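Local structure of Pab-dependent poly(a)-specific ribonuclease subunit PAN2 (Neurospora crassa, 4CZW) at residues M91-N104 with D554-Q566. The protein probably serves as the catalytic subunit of the PAN deadenylation complex, shortening the poly(A) tails of mRNA to release 5'-AMP with the help of divalent metal ions. Numbering follows the deposited sequence.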
loop_
_atom_site.group_PDB
_atom_site.type_symbol
_atom_site.label_atom_id
_atom_site.label_comp_id
_atom_site.label_asym_id
_atom_site.label_seq_id
_atom_site.Cartn_x
_atom_site.Cartn_y
_atom_site.Cartn_z
HETATM N N MSE A 91 -1.770 5.423 -4.320
HETATM C CA MSE A 91 -2.011 4.925 -5.668
HETATM C C MSE A 91 -3.418 4.352 -5.806
HETATM O O MSE A 91 -4.052 4.492 -6.850
HETATM C CB MSE A 91 -0.976 3.862 -6.044
HETATM C CG MSE A 91 0.430 4.404 -6.225
HETATM SE SE MSE A 91 1.657 3.081 -6.965
HETATM C CE MSE A 91 1.575 1.740 -5.554
ATOM N N LEU A 92 -3.899 3.711 -4.746
ATOM C CA LEU A 92 -5.217 3.088 -4.765
ATOM C C LEU A 92 -6.341 4.118 -4.710
ATOM O O LEU A 92 -7.475 3.828 -5.087
ATOM C CB LEU A 92 -5.355 2.101 -3.605
ATOM C CG LEU A 92 -4.449 0.870 -3.665
ATOM C CD1 LEU A 92 -4.666 -0.024 -2.454
ATOM C CD2 LEU A 92 -4.683 0.098 -4.953
ATOM N N GLN A 93 -6.025 5.322 -4.241
ATOM C CA GLN A 93 -7.026 6.381 -4.152
ATOM C C GLN A 93 -6.883 7.379 -5.300
ATOM O O GLN A 93 -7.829 8.096 -5.626
ATOM C CB GLN A 93 -6.930 7.103 -2.805
ATOM C CG GLN A 93 -5.651 7.892 -2.595
ATOM C CD GLN A 93 -5.595 8.560 -1.235
ATOM O OE1 GLN A 93 -6.458 8.340 -0.386
ATOM N NE2 GLN A 93 -4.574 9.383 -1.021
ATOM N N LYS A 94 -5.702 7.422 -5.911
ATOM C CA LYS A 94 -5.474 8.275 -7.074
ATOM C C LYS A 94 -5.755 7.530 -8.374
ATOM O O LYS A 94 -6.228 8.121 -9.344
ATOM C CB LYS A 94 -4.037 8.802 -7.100
ATOM C CG LYS A 94 -3.720 9.880 -6.082
ATOM C CD LYS A 94 -2.444 10.613 -6.474
ATOM C CE LYS A 94 -1.958 11.526 -5.364
ATOM N NZ LYS A 94 -3.044 12.398 -4.841
ATOM N N GLY A 95 -5.448 6.235 -8.377
ATOM C CA GLY A 95 -5.528 5.406 -9.568
ATOM C C GLY A 95 -6.816 5.511 -10.359
ATOM O O GLY A 95 -7.901 5.220 -9.854
ATOM N N GLU A 96 -6.688 5.934 -11.612
ATOM C CA GLU A 96 -7.831 6.070 -12.504
ATOM C C GLU A 96 -7.973 4.831 -13.382
ATOM O O GLU A 96 -8.994 4.638 -14.042
ATOM C CB GLU A 96 -7.685 7.322 -13.370
ATOM C CG GLU A 96 -7.578 8.615 -12.575
ATOM C CD GLU A 96 -7.113 9.784 -13.422
ATOM O OE1 GLU A 96 -6.507 9.543 -14.488
ATOM O OE2 GLU A 96 -7.353 10.943 -13.023
ATOM N N GLY A 97 -6.940 3.994 -13.380
ATOM C CA GLY A 97 -6.938 2.777 -14.170
ATOM C C GLY A 97 -7.524 1.596 -13.423
ATOM O O GLY A 97 -7.929 1.726 -12.269
ATOM N N PRO A 98 -7.575 0.430 -14.083
ATOM C CA PRO A 98 -8.164 -0.783 -13.506
ATOM C C PRO A 98 -7.250 -1.512 -12.521
ATOM O O PRO A 98 -7.741 -2.318 -11.731
ATOM C CB PRO A 98 -8.428 -1.653 -14.736
ATOM C CG PRO A 98 -7.373 -1.245 -15.701
ATOM C CD PRO A 98 -7.161 0.230 -15.483
ATOM N N SER A 99 -5.948 -1.243 -12.562
ATOM C CA SER A 99 -5.016 -1.977 -11.711
ATOM C C SER A 99 -3.825 -1.149 -11.238
ATOM O O SER A 99 -3.380 -0.222 -11.915
ATOM C CB SER A 99 -4.502 -3.219 -12.445
ATOM O OG SER A 99 -3.668 -2.863 -13.533
ATOM N N CYS A 100 -3.321 -1.503 -10.061
ATOM C CA CYS A 100 -2.082 -0.946 -9.537
ATOM C C CYS A 100 -1.130 -2.093 -9.216
ATOM O O CYS A 100 -1.459 -3.257 -9.442
ATOM C CB CYS A 100 -2.341 -0.099 -8.288
ATOM S SG CYS A 100 -3.351 1.377 -8.560
ATOM N N HIS A 101 0.048 -1.766 -8.696
ATOM C CA HIS A 101 0.977 -2.791 -8.234
ATOM C C HIS A 101 1.885 -2.236 -7.142
ATOM O O HIS A 101 2.223 -1.052 -7.144
ATOM C CB HIS A 101 1.805 -3.347 -9.398
ATOM C CG HIS A 101 2.778 -2.369 -9.979
ATOM N ND1 HIS A 101 4.116 -2.364 -9.648
ATOM C CD2 HIS A 101 2.608 -1.370 -10.878
ATOM C CE1 HIS A 101 4.728 -1.403 -10.315
ATOM N NE2 HIS A 101 3.838 -0.785 -11.068
ATOM N N ALA A 102 2.267 -3.097 -6.205
ATOM C CA ALA A 102 3.060 -2.678 -5.056
ATOM C C ALA A 102 4.479 -3.234 -5.118
ATOM O O ALA A 102 4.966 -3.815 -4.150
ATOM C CB ALA A 102 2.381 -3.107 -3.763
ATOM N N THR A 103 5.135 -3.043 -6.258
ATOM C CA THR A 103 6.483 -3.563 -6.471
ATOM C C THR A 103 7.497 -2.978 -5.492
ATOM O O THR A 103 8.232 -3.716 -4.836
ATOM C CB THR A 103 6.965 -3.288 -7.909
ATOM O OG1 THR A 103 6.129 -3.987 -8.838
ATOM C CG2 THR A 103 8.401 -3.748 -8.087
ATOM N N ASN A 104 7.530 -1.651 -5.397
ATOM C CA ASN A 104 8.477 -0.963 -4.521
ATOM C C ASN A 104 8.334 -1.366 -3.057
ATOM O O ASN A 104 9.323 -1.451 -2.328
ATOM C CB ASN A 104 8.314 0.554 -4.644
ATOM C CG ASN A 104 8.721 1.079 -6.008
ATOM O OD1 ASN A 104 9.263 0.348 -6.835
ATOM N ND2 ASN A 104 8.472 2.364 -6.241
ATOM N N ASP A 554 7.240 4.724 -17.951
ATOM C CA ASP A 554 8.056 5.288 -16.882
ATOM C C ASP A 554 7.362 5.141 -15.534
ATOM O O ASP A 554 7.925 4.575 -14.598
ATOM C CB ASP A 554 8.359 6.763 -17.158
ATOM C CG ASP A 554 9.204 6.964 -18.401
ATOM O OD1 ASP A 554 8.631 7.030 -19.509
ATOM O OD2 ASP A 554 10.442 7.066 -18.269
ATOM N N PHE A 555 6.135 5.646 -15.450
ATOM C CA PHE A 555 5.358 5.619 -14.212
ATOM C C PHE A 555 5.167 4.205 -13.670
ATOM O O PHE A 555 5.118 3.999 -12.457
ATOM C CB PHE A 555 3.992 6.274 -14.433
ATOM C CG PHE A 555 4.061 7.754 -14.666
ATOM C CD1 PHE A 555 5.107 8.502 -14.153
ATOM C CD2 PHE A 555 3.078 8.400 -15.398
ATOM C CE1 PHE A 555 5.172 9.867 -14.366
ATOM C CE2 PHE A 555 3.136 9.762 -15.614
ATOM C CZ PHE A 555 4.185 10.497 -15.097
ATOM N N ARG A 556 5.059 3.237 -14.572
ATOM C CA ARG A 556 4.882 1.844 -14.179
ATOM C C ARG A 556 6.110 1.300 -13.454
ATOM O O ARG A 556 5.992 0.633 -12.427
ATOM C CB ARG A 556 4.566 0.983 -15.401
ATOM C CG ARG A 556 4.757 -0.504 -15.169
ATOM C CD ARG A 556 4.091 -1.320 -16.258
ATOM N NE ARG A 556 2.637 -1.290 -16.142
ATOM C CZ ARG A 556 1.930 -2.157 -15.425
ATOM N NH1 ARG A 556 2.543 -3.126 -14.759
ATOM N NH2 ARG A 556 0.608 -2.056 -15.374
ATOM N N VAL A 557 7.290 1.591 -13.993
ATOM C CA VAL A 557 8.538 1.129 -13.395
ATOM C C VAL A 557 8.895 1.983 -12.179
ATOM O O VAL A 557 9.466 1.489 -11.206
ATOM C CB VAL A 557 9.688 1.150 -14.420
ATOM C CG1 VAL A 557 10.967 0.603 -13.806
ATOM C CG2 VAL A 557 9.302 0.341 -15.647
ATOM N N ILE A 558 8.540 3.264 -12.234
ATOM C CA ILE A 558 8.668 4.147 -11.078
ATOM C C ILE A 558 7.728 3.664 -9.972
ATOM O O ILE A 558 7.981 3.881 -8.784
ATOM C CB ILE A 558 8.356 5.621 -11.454
ATOM C CG1 ILE A 558 9.423 6.171 -12.400
ATOM C CG2 ILE A 558 8.274 6.509 -10.221
ATOM C CD1 ILE A 558 9.165 7.593 -12.850
ATOM N N ASN A 559 6.661 2.980 -10.386
ATOM C CA ASN A 559 5.614 2.481 -9.493
ATOM C C ASN A 559 4.874 3.639 -8.832
ATOM O O ASN A 559 4.903 3.800 -7.613
ATOM C CB ASN A 559 6.194 1.536 -8.433
ATOM C CG ASN A 559 5.141 0.649 -7.793
ATOM O OD1 ASN A 559 5.462 -0.240 -7.005
ATOM N ND2 ASN A 559 3.878 0.876 -8.138
ATOM N N ILE A 560 4.207 4.440 -9.657
ATOM C CA ILE A 560 3.461 5.594 -9.179
ATOM C C ILE A 560 2.233 5.821 -10.061
ATOM O O ILE A 560 2.189 5.368 -11.206
ATOM C CB ILE A 560 4.343 6.863 -9.158
ATOM C CG1 ILE A 560 3.770 7.912 -8.201
ATOM C CG2 ILE A 560 4.518 7.426 -10.563
ATOM C CD1 ILE A 560 4.643 9.133 -8.048
ATOM N N GLN A 561 1.232 6.504 -9.516
ATOM C CA GLN A 561 0.021 6.827 -10.262
ATOM C C GLN A 561 -0.159 8.337 -10.364
ATOM O O GLN A 561 -0.194 9.037 -9.352
ATOM C CB GLN A 561 -1.206 6.191 -9.603
ATOM C CG GLN A 561 -1.250 4.672 -9.690
ATOM C CD GLN A 561 -1.685 4.173 -11.056
ATOM O OE1 GLN A 561 -2.270 4.915 -11.845
ATOM N NE2 GLN A 561 -1.399 2.908 -11.340
ATOM N N VAL A 562 -0.265 8.836 -11.592
ATOM C CA VAL A 562 -0.442 10.263 -11.823
ATOM C C VAL A 562 -1.755 10.531 -12.551
ATOM O O VAL A 562 -2.011 9.950 -13.606
ATOM C CB VAL A 562 0.725 10.854 -12.641
ATOM C CG1 VAL A 562 0.607 12.367 -12.717
ATOM C CG2 VAL A 562 2.060 10.451 -12.033
ATOM N N PRO A 563 -2.597 11.410 -11.981
ATOM C CA PRO A 563 -3.884 11.789 -12.576
ATOM C C PRO A 563 -3.732 12.314 -14.004
ATOM O O PRO A 563 -2.718 12.935 -14.322
ATOM C CB PRO A 563 -4.391 12.889 -11.640
ATOM C CG PRO A 563 -3.744 12.589 -10.332
ATOM C CD PRO A 563 -2.384 12.058 -10.674
ATOM N N ARG A 564 -4.733 12.062 -14.843
ATOM C CA ARG A 564 -4.678 12.426 -16.257
ATOM C C ARG A 564 -4.442 13.916 -16.489
ATOM O O ARG A 564 -3.745 14.299 -17.430
ATOM C CB ARG A 564 -5.967 11.998 -16.963
ATOM C CG ARG A 564 -5.930 10.588 -17.529
ATOM C CD ARG A 564 -7.227 10.243 -18.243
ATOM N NE ARG A 564 -8.337 10.067 -17.311
ATOM C CZ ARG A 564 -8.698 8.897 -16.794
ATOM N NH1 ARG A 564 -8.037 7.795 -17.120
ATOM N NH2 ARG A 564 -9.720 8.829 -15.953
ATOM N N ASN A 565 -5.017 14.754 -15.634
ATOM C CA ASN A 565 -4.883 16.200 -15.786
ATOM C C ASN A 565 -3.540 16.723 -15.282
ATOM O O ASN A 565 -3.296 17.929 -15.284
ATOM C CB ASN A 565 -6.031 16.922 -15.073
ATOM C CG ASN A 565 -6.198 16.481 -13.630
ATOM O OD1 ASN A 565 -5.279 15.937 -13.019
ATOM N ND2 ASN A 565 -7.382 16.718 -13.078
ATOM N N GLN A 566 -2.676 15.811 -14.846
ATOM C CA GLN A 566 -1.321 16.168 -14.444
ATOM C C GLN A 566 -0.303 15.510 -15.369
ATOM O O GLN A 566 0.895 15.498 -15.082
ATOM C CB GLN A 566 -1.056 15.765 -12.992
ATOM C CG GLN A 566 -1.916 16.494 -11.974
ATOM C CD GLN A 566 -1.547 16.148 -10.544
ATOM O OE1 GLN A 566 -2.390 15.702 -9.764
ATOM N NE2 GLN A 566 -0.284 16.355 -10.191
HETATM O O HOH W 1 0.430 1.212 -9.423
#
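Backbones come together at two places, Met91 with Gln561 (CA atoms 5.4 Å apart) and Asn104 with Asn559, where helix 551-558 closes in a Schellman motif with Asn559, of positive phi, as the C-prime residue. The first torsion of Asn559, near 180° (chi1 -161°), carries its amide into the bend before helix 103-109. Its ND2 donates to His101 O at 2.7 Å, nearly in its own amide plane, while OD1 accepts Asn104 N at 3.0 Å along an almost straight N-H (173°). The same amide lies flat against one face of the His101 ring, the planes 6° apart and ND2 offset toward the rim. At the ring's edge, NE2 makes a weak bond to Arg556 O, and ND1 pairs with Thr103 OG1, so both ring nitrogens are engaged. The Asn104 side chain runs antiparallel alongside that of Asn559, its amide plane steeply turned, and its ND2 donates to Ile558 O at 3.0 Å, taking up another carbonyl of the helix end. The selenium of selenomethionine Met91 lies against the Asn559 amide and Ile560 CA, and Met91 CB meets Gln561 CG; one water links Gln561 NE2 to His101 N. Farther along, the Glu96 carboxylate stacks over the Arg564 guanidinium, OE1 lying 3.2 Å above the guanidinium plane, over its centre: a purely electrostatic salt bridge, while the directed bond to OE1 comes from Arg564 N. Arg556 extends the link to Glu42 by a salt bridge. This is an interdomain interface: the pseudo-USP scaffold grips the end of the exonuclease helix carrying Asp554, which probably binds a catalytic divalent metal in this DEDD-type RNase H-like fold.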